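Local coordinates for protein tapirin (Caldicellulosiruptor kristjanssonii, PDB 6N2B) that binds cellulose through a calcium-containing beta-helical C-terminal domain and is likely to attach the bacterium to plant biomass, at residues N279-P282 with P286-L289; K293-L298 with D411-D416; Y440-T445 with S468-F473. All blocks are in the same frame, centred on the assembly; numbering follows the deposited sequence.

Contact 1 (N279-P282 with P286-L289); sequences NGAP and PNTL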
ATOM      1  N   ASN A 279      -4.681  -8.037 -10.428  1.00 29.37           N
ATOM      2  CA  ASN A 279      -5.685  -8.832 -11.119  1.00 32.40           C
ATOM      3  C   ASN A 279      -5.543  -8.796 -12.634  1.00 29.80           C
ATOM      4  O   ASN A 279      -5.908  -9.766 -13.305  1.00 29.11           O
ATOM      5  CB  ASN A 279      -7.071  -8.360 -10.720  1.00 34.04           C
ATOM      6  CG  ASN A 279      -7.995  -9.503 -10.477  1.00 42.73           C
ATOM      7  OD1 ASN A 279      -7.833 -10.236  -9.499  1.00 33.72           O
ATOM      8  ND2 ASN A 279      -8.968  -9.687 -11.369  1.00 62.83           N
ATOM      9  N   GLY A 280      -5.039  -7.702 -13.188  1.00 27.76           N
ATOM     10  CA  GLY A 280      -4.877  -7.628 -14.623  1.00 32.80           C
ATOM     11  C   GLY A 280      -5.051  -6.250 -15.224  1.00 31.81           C
ATOM     12  O   GLY A 280      -6.047  -5.560 -14.981  1.00 28.79           O
ATOM     13  N   ALA A 281      -4.089  -5.854 -16.047  1.00 29.90           N
ATOM     14  CA  ALA A 281      -4.101  -4.560 -16.692  1.00 33.43           C
ATOM     15  C   ALA A 281      -4.193  -4.705 -18.205  1.00 36.54           C
ATOM     16  O   ALA A 281      -3.621  -5.640 -18.776  1.00 40.12           O
ATOM     17  CB  ALA A 281      -2.838  -3.766 -16.338  1.00 28.29           C
ATOM     18  N   PRO A 282      -4.933  -3.820 -18.871  1.00 38.16           N
ATOM     19  CA  PRO A 282      -4.856  -3.731 -20.331  1.00 28.73           C
ATOM     20  C   PRO A 282      -3.464  -3.321 -20.774  1.00 37.79           C
ATOM     21  O   PRO A 282      -2.797  -2.522 -20.112  1.00 40.68           O
ATOM     22  CB  PRO A 282      -5.872  -2.638 -20.670  1.00 33.31           C
ATOM     23  CG  PRO A 282      -6.792  -2.608 -19.524  1.00 36.70           C
ATOM     24  CD  PRO A 282      -5.986  -2.956 -18.319  1.00 32.84           C
ATOM     25  N   PRO A 286      -0.937  -0.363 -18.445  1.00 33.01           N
ATOM     26  CA  PRO A 286      -0.347  -1.418 -17.612  1.00 34.25           C
ATOM     27  C   PRO A 286      -0.004  -0.947 -16.200  1.00 28.13           C
ATOM     28  O   PRO A 286       0.135   0.246 -15.918  1.00 34.31           O
ATOM     29  CB  PRO A 286       0.921  -1.811 -18.383  1.00 24.02           C
ATOM     30  CG  PRO A 286       1.293  -0.569 -19.129  1.00 19.52           C
ATOM     31  CD  PRO A 286       0.014   0.148 -19.453  1.00 18.34           C
ATOM     32  N   ASN A 287       0.137  -1.929 -15.308  1.00 23.80           N
ATOM     33  CA  ASN A 287       0.601  -1.704 -13.950  1.00 20.62           C
ATOM     34  C   ASN A 287       2.117  -1.595 -13.926  1.00 24.35           C
ATOM     35  O   ASN A 287       2.810  -2.082 -14.822  1.00 22.96           O
ATOM     36  CB  ASN A 287       0.184  -2.845 -13.013  1.00 22.09           C
ATOM     37  CG  ASN A 287      -1.316  -3.095 -12.996  1.00 21.66           C
ATOM     38  OD1 ASN A 287      -2.132  -2.169 -13.102  1.00 18.55           O
ATOM     39  ND2 ASN A 287      -1.684  -4.358 -12.848  1.00 20.62           N
ATOM     40  N   THR A 288       2.636  -0.943 -12.884  1.00 20.39           N
ATOM     41  CA  THR A 288       4.044  -1.070 -12.537  1.00 22.38           C
ATOM     42  C   THR A 288       4.158  -1.233 -11.029  1.00 20.33           C
ATOM     43  O   THR A 288       3.394  -0.626 -10.276  1.00 25.63           O
ATOM     44  CB  THR A 288       4.899   0.135 -13.003  1.00 19.93           C
ATOM     45  OG1 THR A 288       4.393   1.346 -12.450  1.00 26.71           O
ATOM     46  CG2 THR A 288       4.892   0.258 -14.507  1.00 21.31           C
ATOM     47  N   LEU A 289       5.109  -2.057 -10.599  1.00 19.22           N
ATOM     48  CA  LEU A 289       5.498  -2.173  -9.201  1.00 17.78           C
ATOM     49  C   LEU A 289       7.015  -2.097  -9.110  1.00 16.10           C
ATOM     50  O   LEU A 289       7.708  -2.848  -9.796  1.00 21.41           O
ATOM     51  CB  LEU A 289       4.996  -3.491  -8.593  1.00 22.04           C
ATOM     52  CG  LEU A 289       5.659  -3.887  -7.269  1.00 19.52           C
ATOM     53  CD1 LEU A 289       5.188  -2.999  -6.127  1.00 12.32           C
ATOM     54  CD2 LEU A 289       5.391  -5.343  -6.962  1.00 15.11           C
TER
HETATM   55  O   HOH W   1      -4.773  -4.925 -11.691  1.00 17.96           O
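Ala281 sets its methyl group over the flat of the Asn287 side-chain amide. The CB of Ala281 is nearly equidistant from the CG, OD1 and ND2 of Asn287, 3.7 Å from the oxygen and the same from the nitrogen, as expected when a methyl rests on a planar group rather than against one end of it. The same methyl also meets the backbone where the second segment starts, with Ala281 CB 3.6 Å from Asn287 N and 3.7 Å from Pro286 CA. CG of Asn287 lies anti to its own carbonyl carbon, beside the backbone N (chi1 -56°), which turns the amide back toward the 279-282 segment although the CB itself does not point that way. The amide's polar atoms are held by other coils: OD1 accepts from Asn262 ND2, and ND2 binds Tyr309 OH. This is a parallel beta-helix, in which strand 287-291 runs between strands 263-266 and 307-311 of the neighbouring turns; the Asn262-Asn287 bond is of the kind that builds asparagine ladders in other beta-helices, though here a tyrosine follows. The contact closes the base of a loop that leaves strand 275-278 and returns into strand 287-291. Water 1 spans the two arms, accepting from Gly280 N at 3.2 Å and, weakly, from Asn287 ND2. Gly280 has a phi of 147°, where a side chain would press on the carbonyl oxygen of Asn279. At the outer end the carbonyl oxygen of Pro282 lies against the Pro286 ring: Pro282 O is 3.3 Å from Pro286 N, which has no hydrogen to give, and 3.9 Å from Pro286 CD. No direct hydrogen bond joins the arms; backbone hydrogen bonds tie Ala281 to Gly305, and Asn287 to Tyr306 and Tyr308, in the next coil.

Contact 2 (K293-L298 with D411-D416); sequences KIYTGL and DIKNFD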
ATOM      1  N   LYS A 293      11.780  -4.514  -0.739  1.00 27.25           N
ATOM      2  CA  LYS A 293      11.575  -5.838  -0.162  1.00 27.86           C
ATOM      3  C   LYS A 293      10.083  -6.149  -0.135  1.00 22.20           C
ATOM      4  O   LYS A 293       9.272  -5.302   0.250  1.00 20.44           O
ATOM      5  CB  LYS A 293      12.181  -5.919   1.242  1.00 24.08           C
ATOM      6  CG  LYS A 293      13.485  -5.150   1.394  1.00 26.51           C
ATOM      7  CD  LYS A 293      14.084  -5.303   2.781  1.00 27.58           C
ATOM      8  CE  LYS A 293      15.261  -4.349   2.988  1.00 34.13           C
ATOM      9  NZ  LYS A 293      16.138  -4.773   4.122  1.00 39.92           N
ATOM     10  N   ILE A 294       9.726  -7.348  -0.579  1.00 15.08           N
ATOM     11  CA  ILE A 294       8.356  -7.835  -0.560  1.00 20.17           C
ATOM     12  C   ILE A 294       8.317  -9.119   0.249  1.00 24.61           C
ATOM     13  O   ILE A 294       9.184  -9.988   0.084  1.00 26.96           O
ATOM     14  CB  ILE A 294       7.823  -8.108  -1.981  1.00 22.05           C
ATOM     15  CG1 ILE A 294       7.859  -6.843  -2.834  1.00 18.98           C
ATOM     16  CG2 ILE A 294       6.422  -8.728  -1.916  1.00 17.13           C
ATOM     17  CD1 ILE A 294       7.307  -7.054  -4.233  1.00 13.89           C
ATOM     18  N   TYR A 295       7.313  -9.250   1.111  1.00 23.49           N
ATOM     19  CA  TYR A 295       7.021 -10.526   1.751  1.00 26.19           C
ATOM     20  C   TYR A 295       5.546 -10.840   1.570  1.00 22.96           C
ATOM     21  O   TYR A 295       4.695  -9.962   1.740  1.00 28.59           O
ATOM     22  CB  TYR A 295       7.378 -10.528   3.257  1.00 19.10           C
ATOM     23  CG  TYR A 295       6.756 -11.687   4.030  1.00 34.96           C
ATOM     24  CD1 TYR A 295       7.382 -12.934   4.087  1.00 37.03           C
ATOM     25  CD2 TYR A 295       5.535 -11.542   4.691  1.00 32.31           C
ATOM     26  CE1 TYR A 295       6.812 -14.007   4.779  1.00 29.40           C
ATOM     27  CE2 TYR A 295       4.964 -12.606   5.378  1.00 33.56           C
ATOM     28  CZ  TYR A 295       5.610 -13.834   5.419  1.00 37.10           C
ATOM     29  OH  TYR A 295       5.043 -14.889   6.098  1.00 37.28           O
ATOM     30  N   THR A 296       5.241 -12.083   1.212  1.00 26.28           N
ATOM     31  CA  THR A 296       3.879 -12.598   1.307  1.00 31.23           C
ATOM     32  C   THR A 296       3.856 -13.877   2.134  1.00 31.02           C
ATOM     33  O   THR A 296       4.847 -14.611   2.218  1.00 25.67           O
ATOM     34  CB  THR A 296       3.244 -12.899  -0.056  1.00 25.23           C
ATOM     35  OG1 THR A 296       3.570 -14.240  -0.444  1.00 33.78           O
ATOM     36  CG2 THR A 296       3.724 -11.938  -1.111  1.00 23.78           C
ATOM     37  N   GLY A 297       2.700 -14.136   2.742  1.00 36.37           N
ATOM     38  CA  GLY A 297       2.447 -15.388   3.430  1.00 34.35           C
ATOM     39  C   GLY A 297       1.974 -16.464   2.477  1.00 32.05           C
ATOM     40  O   GLY A 297       2.263 -16.435   1.275  1.00 32.09           O
ATOM     41  N   LEU A 298       1.186 -17.402   3.015  1.00 36.64           N
ATOM     42  CA  LEU A 298       0.806 -18.618   2.294  1.00 29.13           C
ATOM     43  C   LEU A 298      -0.027 -18.360   1.042  1.00 31.29           C
ATOM     44  O   LEU A 298      -0.036 -19.205   0.137  1.00 34.94           O
ATOM     45  CB  LEU A 298       0.041 -19.556   3.230  1.00 26.04           C
ATOM     46  CG  LEU A 298       0.856 -20.043   4.433  1.00 35.54           C
ATOM     47  CD1 LEU A 298      -0.023 -20.681   5.475  1.00 29.70           C
ATOM     48  CD2 LEU A 298       1.967 -21.010   4.013  1.00 36.52           C
ATOM     49  N   ASP A 411       9.529  -9.550  12.883  1.00 24.32           N
ATOM     50  CA  ASP A 411       9.253  -8.298  13.582  1.00 25.44           C
ATOM     51  C   ASP A 411       7.849  -7.781  13.297  1.00 29.94           C
ATOM     52  O   ASP A 411       7.120  -7.376  14.211  1.00 37.15           O
ATOM     53  CB  ASP A 411      10.273  -7.237  13.171  1.00 31.97           C
ATOM     54  CG  ASP A 411      11.643  -7.494  13.733  1.00 38.90           C
ATOM     55  OD1 ASP A 411      11.786  -8.369  14.622  1.00 47.86           O
ATOM     56  OD2 ASP A 411      12.579  -6.810  13.273  1.00 37.94           O
ATOM     57  N   ILE A 412       7.461  -7.768  12.027  1.00 29.06           N
ATOM     58  CA  ILE A 412       6.166  -7.215  11.648  1.00 29.92           C
ATOM     59  C   ILE A 412       5.050  -8.200  11.957  1.00 29.86           C
ATOM     60  O   ILE A 412       4.015  -7.829  12.526  1.00 30.35           O
ATOM     61  CB  ILE A 412       6.182  -6.806  10.164  1.00 29.91           C
ATOM     62  CG1 ILE A 412       7.143  -5.616   9.988  1.00 22.56           C
ATOM     63  CG2 ILE A 412       4.766  -6.513   9.679  1.00 19.01           C
ATOM     64  CD1 ILE A 412       7.266  -5.111   8.587  1.00 16.90           C
ATOM     65  N   LYS A 413       5.249  -9.473  11.605  1.00 30.20           N
ATOM     66  CA  LYS A 413       4.300 -10.513  11.990  1.00 31.17           C
ATOM     67  C   LYS A 413       4.018 -10.483  13.490  1.00 36.72           C
ATOM     68  O   LYS A 413       2.898 -10.778  13.926  1.00 36.94           O
ATOM     69  CB  LYS A 413       4.852 -11.877  11.574  1.00 33.73           C
ATOM     70  CG  LYS A 413       3.809 -12.933  11.235  1.00 24.39           C
ATOM     71  CD  LYS A 413       4.417 -14.325  11.312  1.00 38.70           C
ATOM     72  CE  LYS A 413       5.069 -14.755   9.985  1.00 46.29           C
ATOM     73  NZ  LYS A 413       4.102 -15.382   9.030  1.00 47.48           N
ATOM     74  N   ASN A 414       5.013 -10.112  14.289  1.00 34.17           N
ATOM     75  CA  ASN A 414       4.911 -10.182  15.735  1.00 34.03           C
ATOM     76  C   ASN A 414       4.421  -8.891  16.360  1.00 36.76           C
ATOM     77  O   ASN A 414       4.218  -8.855  17.578  1.00 42.73           O
ATOM     78  CB  ASN A 414       6.267 -10.553  16.349  1.00 34.23           C
ATOM     79  CG  ASN A 414       6.600 -12.036  16.193  1.00 37.17           C
ATOM     80  OD1 ASN A 414       5.705 -12.877  16.074  1.00 35.40           O
ATOM     81  ND2 ASN A 414       7.892 -12.360  16.201  1.00 34.14           N
ATOM     82  N   PHE A 415       4.227  -7.837  15.576  1.00 34.43           N
ATOM     83  CA  PHE A 415       3.807  -6.551  16.121  1.00 35.25           C
ATOM     84  C   PHE A 415       2.285  -6.474  16.131  1.00 38.81           C
ATOM     85  O   PHE A 415       1.642  -6.637  15.081  1.00 33.00           O
ATOM     86  CB  PHE A 415       4.404  -5.401  15.316  1.00 35.45           C
ATOM     87  CG  PHE A 415       4.312  -4.082  16.002  1.00 36.15           C
ATOM     88  CD1 PHE A 415       5.270  -3.694  16.920  1.00 34.74           C
ATOM     89  CD2 PHE A 415       3.257  -3.226  15.738  1.00 30.65           C
ATOM     90  CE1 PHE A 415       5.183  -2.469  17.554  1.00 34.62           C
ATOM     91  CE2 PHE A 415       3.165  -2.002  16.373  1.00 27.59           C
ATOM     92  CZ  PHE A 415       4.128  -1.623  17.281  1.00 25.11           C
ATOM     93  N   ASP A 416       1.709  -6.241  17.320  1.00 35.18           N
ATOM     94  CA  ASP A 416       0.256  -6.145  17.490  1.00 34.82           C
ATOM     95  C   ASP A 416      -0.142  -4.670  17.387  1.00 32.76           C
ATOM     96  O   ASP A 416      -0.282  -3.952  18.381  1.00 28.18           O
ATOM     97  CB  ASP A 416      -0.160  -6.779  18.814  1.00 35.30           C
ATOM     98  CG  ASP A 416      -1.665  -6.740  19.047  1.00 41.13           C
ATOM     99  OD1 ASP A 416      -2.405  -6.208  18.188  1.00 41.10           O
ATOM    100  OD2 ASP A 416      -2.108  -7.248  20.103  1.00 37.47           O
TER
HETATM  101  O   HOH W   2       2.181 -14.918   7.285  1.00 35.22           O
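Lys413 reaches Tyr295 through a single direct hydrogen bond, NZ donating to the phenol oxygen OH at 3.1 Å. The two side chains cross at about a right angle, and only the hydroxyl of the tyrosine is touched, by NZ and CE. CG of Lys413 is anti to the backbone N (chi1 -150°), and the chain then bends at chi3 and chi4, bringing NZ round to the hydroxyl. Water completes a small triangle: water 2 donates to Tyr295 OH and accepts from Lys413 NZ at 2.6 Å. A third polar partner, Asp317 OD2, is hydrogen-bonded to the same phenol oxygen. With lysine and water both donating, the hydroxyl probably gives its own proton to this carboxylate. Beyond this the segments barely touch: Lys413 CE is 3.9 Å from Tyr295 OH. Within the segments, Thr296 OG1 donates to Gly297 O in the carbonyl plane, on a lone pair, while Phe415 N bonds to Ile412 O as the chain leaves the helix. Lys251 NZ bonds the carbonyl oxygens of Ile412 and Phe415 there. Helix 408-413 lies against a face of the beta-helix, Ile409 touching Tyr295 and Ile412 packing on Ile269 and Tyr271 of strand 269-272, which flanks strand 293-296 opposite strand 314-316.

Contact 3 (Y440-T445 with S468-F473); sequences YDKSAT and SKLGSF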
ATOM      1  N   TYR A 440      -7.019  22.312  16.143  1.00 13.59           N
ATOM      2  CA  TYR A 440      -6.215  22.983  15.130  1.00 16.59           C
ATOM      3  C   TYR A 440      -4.986  23.632  15.746  1.00 16.64           C
ATOM      4  O   TYR A 440      -4.858  23.744  16.963  1.00 23.76           O
ATOM      5  CB  TYR A 440      -7.029  24.028  14.361  1.00 17.17           C
ATOM      6  CG  TYR A 440      -7.447  25.255  15.145  1.00 23.45           C
ATOM      7  CD1 TYR A 440      -8.619  25.261  15.904  1.00 19.02           C
ATOM      8  CD2 TYR A 440      -6.690  26.424  15.093  1.00 24.42           C
ATOM      9  CE1 TYR A 440      -9.009  26.381  16.606  1.00 20.85           C
ATOM     10  CE2 TYR A 440      -7.080  27.556  15.784  1.00 24.81           C
ATOM     11  CZ  TYR A 440      -8.240  27.531  16.541  1.00 26.74           C
ATOM     12  OH  TYR A 440      -8.622  28.664  17.237  1.00 38.30           O
ATOM     13  N   ASP A 441      -4.069  24.058  14.875  1.00 18.90           N
ATOM     14  CA  ASP A 441      -2.791  24.660  15.261  1.00 16.10           C
ATOM     15  C   ASP A 441      -2.464  25.753  14.251  1.00 18.57           C
ATOM     16  O   ASP A 441      -2.125  25.452  13.101  1.00 17.03           O
ATOM     17  CB  ASP A 441      -1.684  23.610  15.310  1.00 14.27           C
ATOM     18  CG  ASP A 441      -0.311  24.182  15.682  1.00 26.04           C
ATOM     19  OD1 ASP A 441      -0.146  25.425  15.813  1.00 21.44           O
ATOM     20  OD2 ASP A 441       0.622  23.355  15.839  1.00 22.97           O
ATOM     21  N   LYS A 442      -2.565  27.015  14.669  1.00 18.30           N
ATOM     22  CA  LYS A 442      -2.195  28.123  13.799  1.00 25.32           C
ATOM     23  C   LYS A 442      -0.754  28.559  13.993  1.00 24.99           C
ATOM     24  O   LYS A 442      -0.289  29.435  13.263  1.00 27.04           O
ATOM     25  CB  LYS A 442      -3.126  29.318  14.006  1.00 21.32           C
ATOM     26  CG  LYS A 442      -4.490  29.154  13.380  1.00 21.62           C
ATOM     27  CD  LYS A 442      -5.301  30.451  13.388  1.00 23.87           C
ATOM     28  CE  LYS A 442      -6.602  30.315  12.577  1.00 26.02           C
ATOM     29  NZ  LYS A 442      -7.375  31.574  12.429  1.00 22.37           N
ATOM     30  N   SER A 443      -0.035  27.964  14.950  1.00 31.05           N
ATOM     31  CA  SER A 443       1.385  28.270  15.101  1.00 33.71           C
ATOM     32  C   SER A 443       2.220  27.637  13.997  1.00 28.70           C
ATOM     33  O   SER A 443       3.323  28.114  13.714  1.00 25.81           O
ATOM     34  CB  SER A 443       1.890  27.808  16.471  1.00 27.66           C
ATOM     35  OG  SER A 443       2.409  26.491  16.406  1.00 34.05           O
ATOM     36  N   ALA A 444       1.710  26.582  13.367  1.00 32.76           N
ATOM     37  CA  ALA A 444       2.372  25.939  12.245  1.00 26.31           C
ATOM     38  C   ALA A 444       2.138  26.725  10.954  1.00 33.67           C
ATOM     39  O   ALA A 444       1.246  27.576  10.856  1.00 34.55           O
ATOM     40  CB  ALA A 444       1.869  24.506  12.093  1.00 22.50           C
ATOM     41  N   THR A 445       2.964  26.434   9.955  1.00 36.30           N
ATOM     42  CA  THR A 445       2.850  27.065   8.646  1.00 28.93           C
ATOM     43  C   THR A 445       3.062  25.999   7.586  1.00 31.37           C
ATOM     44  O   THR A 445       4.165  25.445   7.487  1.00 37.90           O
ATOM     45  CB  THR A 445       3.871  28.187   8.486  1.00 35.79           C
ATOM     46  OG1 THR A 445       3.773  29.080   9.606  1.00 46.04           O
ATOM     47  CG2 THR A 445       3.629  28.954   7.177  1.00 35.64           C
ATOM     48  N   SER A 468     -15.388  27.148  10.793  1.00 22.76           N
ATOM     49  CA  SER A 468     -15.756  27.571  12.133  1.00 23.32           C
ATOM     50  C   SER A 468     -14.522  27.721  13.020  1.00 24.74           C
ATOM     51  O   SER A 468     -14.444  28.647  13.837  1.00 25.96           O
ATOM     52  CB  SER A 468     -16.733  26.576  12.738  1.00 22.65           C
ATOM     53  OG  SER A 468     -16.052  25.357  13.020  1.00 28.79           O
ATOM     54  N   LYS A 469     -13.545  26.815  12.875  1.00 17.05           N
ATOM     55  CA  LYS A 469     -12.394  26.842  13.767  1.00 17.41           C
ATOM     56  C   LYS A 469     -11.356  27.858  13.323  1.00 29.36           C
ATOM     57  O   LYS A 469     -10.691  28.470  14.173  1.00 24.00           O
ATOM     58  CB  LYS A 469     -11.747  25.460  13.878  1.00 13.03           C
ATOM     59  CG  LYS A 469     -12.670  24.369  14.474  1.00 19.34           C
ATOM     60  CD  LYS A 469     -13.157  24.746  15.859  1.00 13.28           C
ATOM     61  CE  LYS A 469     -13.753  23.586  16.608  1.00 17.94           C
ATOM     62  NZ  LYS A 469     -12.816  22.468  16.918  1.00 20.88           N
ATOM     63  N   LEU A 470     -11.231  28.080  12.008  1.00 27.08           N
ATOM     64  CA  LEU A 470     -10.142  28.870  11.455  1.00 14.35           C
ATOM     65  C   LEU A 470     -10.554  30.246  10.971  1.00 20.98           C
ATOM     66  O   LEU A 470      -9.673  31.048  10.637  1.00 23.56           O
ATOM     67  CB  LEU A 470      -9.502  28.119  10.290  1.00 15.90           C
ATOM     68  CG  LEU A 470      -8.987  26.715  10.595  1.00 19.91           C
ATOM     69  CD1 LEU A 470      -8.117  26.250   9.436  1.00 20.43           C
ATOM     70  CD2 LEU A 470      -8.214  26.661  11.909  1.00 12.38           C
ATOM     71  N   GLY A 471     -11.855  30.538  10.917  1.00 26.08           N
ATOM     72  CA  GLY A 471     -12.350  31.743  10.283  1.00 15.33           C
ATOM     73  C   GLY A 471     -12.110  31.801   8.793  1.00 19.52           C
ATOM     74  O   GLY A 471     -12.343  32.847   8.184  1.00 18.22           O
ATOM     75  N   SER A 472     -11.629  30.716   8.195  1.00 22.43           N
ATOM     76  CA  SER A 472     -11.446  30.588   6.752  1.00 21.85           C
ATOM     77  C   SER A 472     -11.110  29.132   6.471  1.00 24.96           C
ATOM     78  O   SER A 472     -11.158  28.279   7.368  1.00 20.56           O
ATOM     79  CB  SER A 472     -10.355  31.527   6.228  1.00 18.49           C
ATOM     80  OG  SER A 472      -9.081  31.208   6.778  1.00 19.09           O
ATOM     81  N   PHE A 473     -10.727  28.864   5.227  1.00 23.48           N
ATOM     82  CA  PHE A 473     -10.382  27.515   4.775  1.00 20.68           C
ATOM     83  C   PHE A 473      -9.373  27.687   3.645  1.00 23.18           C
ATOM     84  O   PHE A 473      -9.723  27.639   2.458  1.00 19.45           O
ATOM     85  CB  PHE A 473     -11.641  26.765   4.315  1.00 15.56           C
ATOM     86  CG  PHE A 473     -11.457  25.281   4.102  1.00 15.85           C
ATOM     87  CD1 PHE A 473     -10.195  24.715   3.929  1.00 26.48           C
ATOM     88  CD2 PHE A 473     -12.562  24.449   4.049  1.00 13.86           C
ATOM     89  CE1 PHE A 473     -10.045  23.350   3.719  1.00 18.09           C
ATOM     90  CE2 PHE A 473     -12.419  23.074   3.847  1.00 17.40           C
ATOM     91  CZ  PHE A 473     -11.168  22.528   3.688  1.00 15.94           C
TER
HETATM   92  O   HOH W   3     -11.703  28.806  17.461  1.00 25.57           O
HETATM   93  O   HOH W   4      -9.788  30.974  15.068  1.00 33.82           O
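A backbone carbonyl looks onto the face of an aromatic ring: Lys469 O lies over Tyr440, 3.5 Å from its CZ. CG of Tyr440 sits between the backbone N and the carbonyl carbon (chi1 69°), which swings the ring across the helix end. Lys469 CB lies 3.7 Å from Tyr440 CD1, and Leu470 CD2 approaches obliquely, 3.5 Å from Tyr440 CD2. Water 4 donates to Lys469 O at 2.8 Å and bonds weakly to Tyr440 OH; water 3 binds the hydroxyl and reaches the carbonyl weakly. Putting an alanine at Tyr440 would probably leave a gap beside Leu470 CD2 and deprive both waters of their hydroxyl partner. Extended beyond CG, Lys442 gives NZ to Leu470 O at 3.0 Å from above the carbonyl plane (41° out), a positive charge that should suit a helix C-terminus. Asp441 OD1 holds the loop beyond the strand in an Asx turn, accepting from Ser443 N. Lys469 NZ bonds Ser438 OG of strand 436-441, with long, weak ion pairs to the calcium ligands Asp429 and Glu465. Strand 436-441 thereby meets the end of helix 459-470, while Trp447, before strand 448-453, makes a cation-pi contact with Lys442 and touches Leu470.

All three contacts are partly buried, and they divide by place in the fold. Contact 1 lies within the beta-helix, and contact 2 joins it to the helix 408-413 packed on its side; they touch through Leu289 CD2 and Ile294 CD1, 3.7 Å apart, since strands 287-291 and 293-296 follow each other in one coil. Contact 1 is local, a methyl resting on an amide, with no direct hydrogen bond; contact 2 joins residues over a hundred positions apart by a polar bond between a buried phenol and an exposed lysine. Contact 3, across the chain's centre from contact 1 and near the calcium site, mixes apolar and ring-face packing with a lysine-to-carbonyl hydrogen bond and bridging waters. Contacts 2 and 3 each join a helix to a strand.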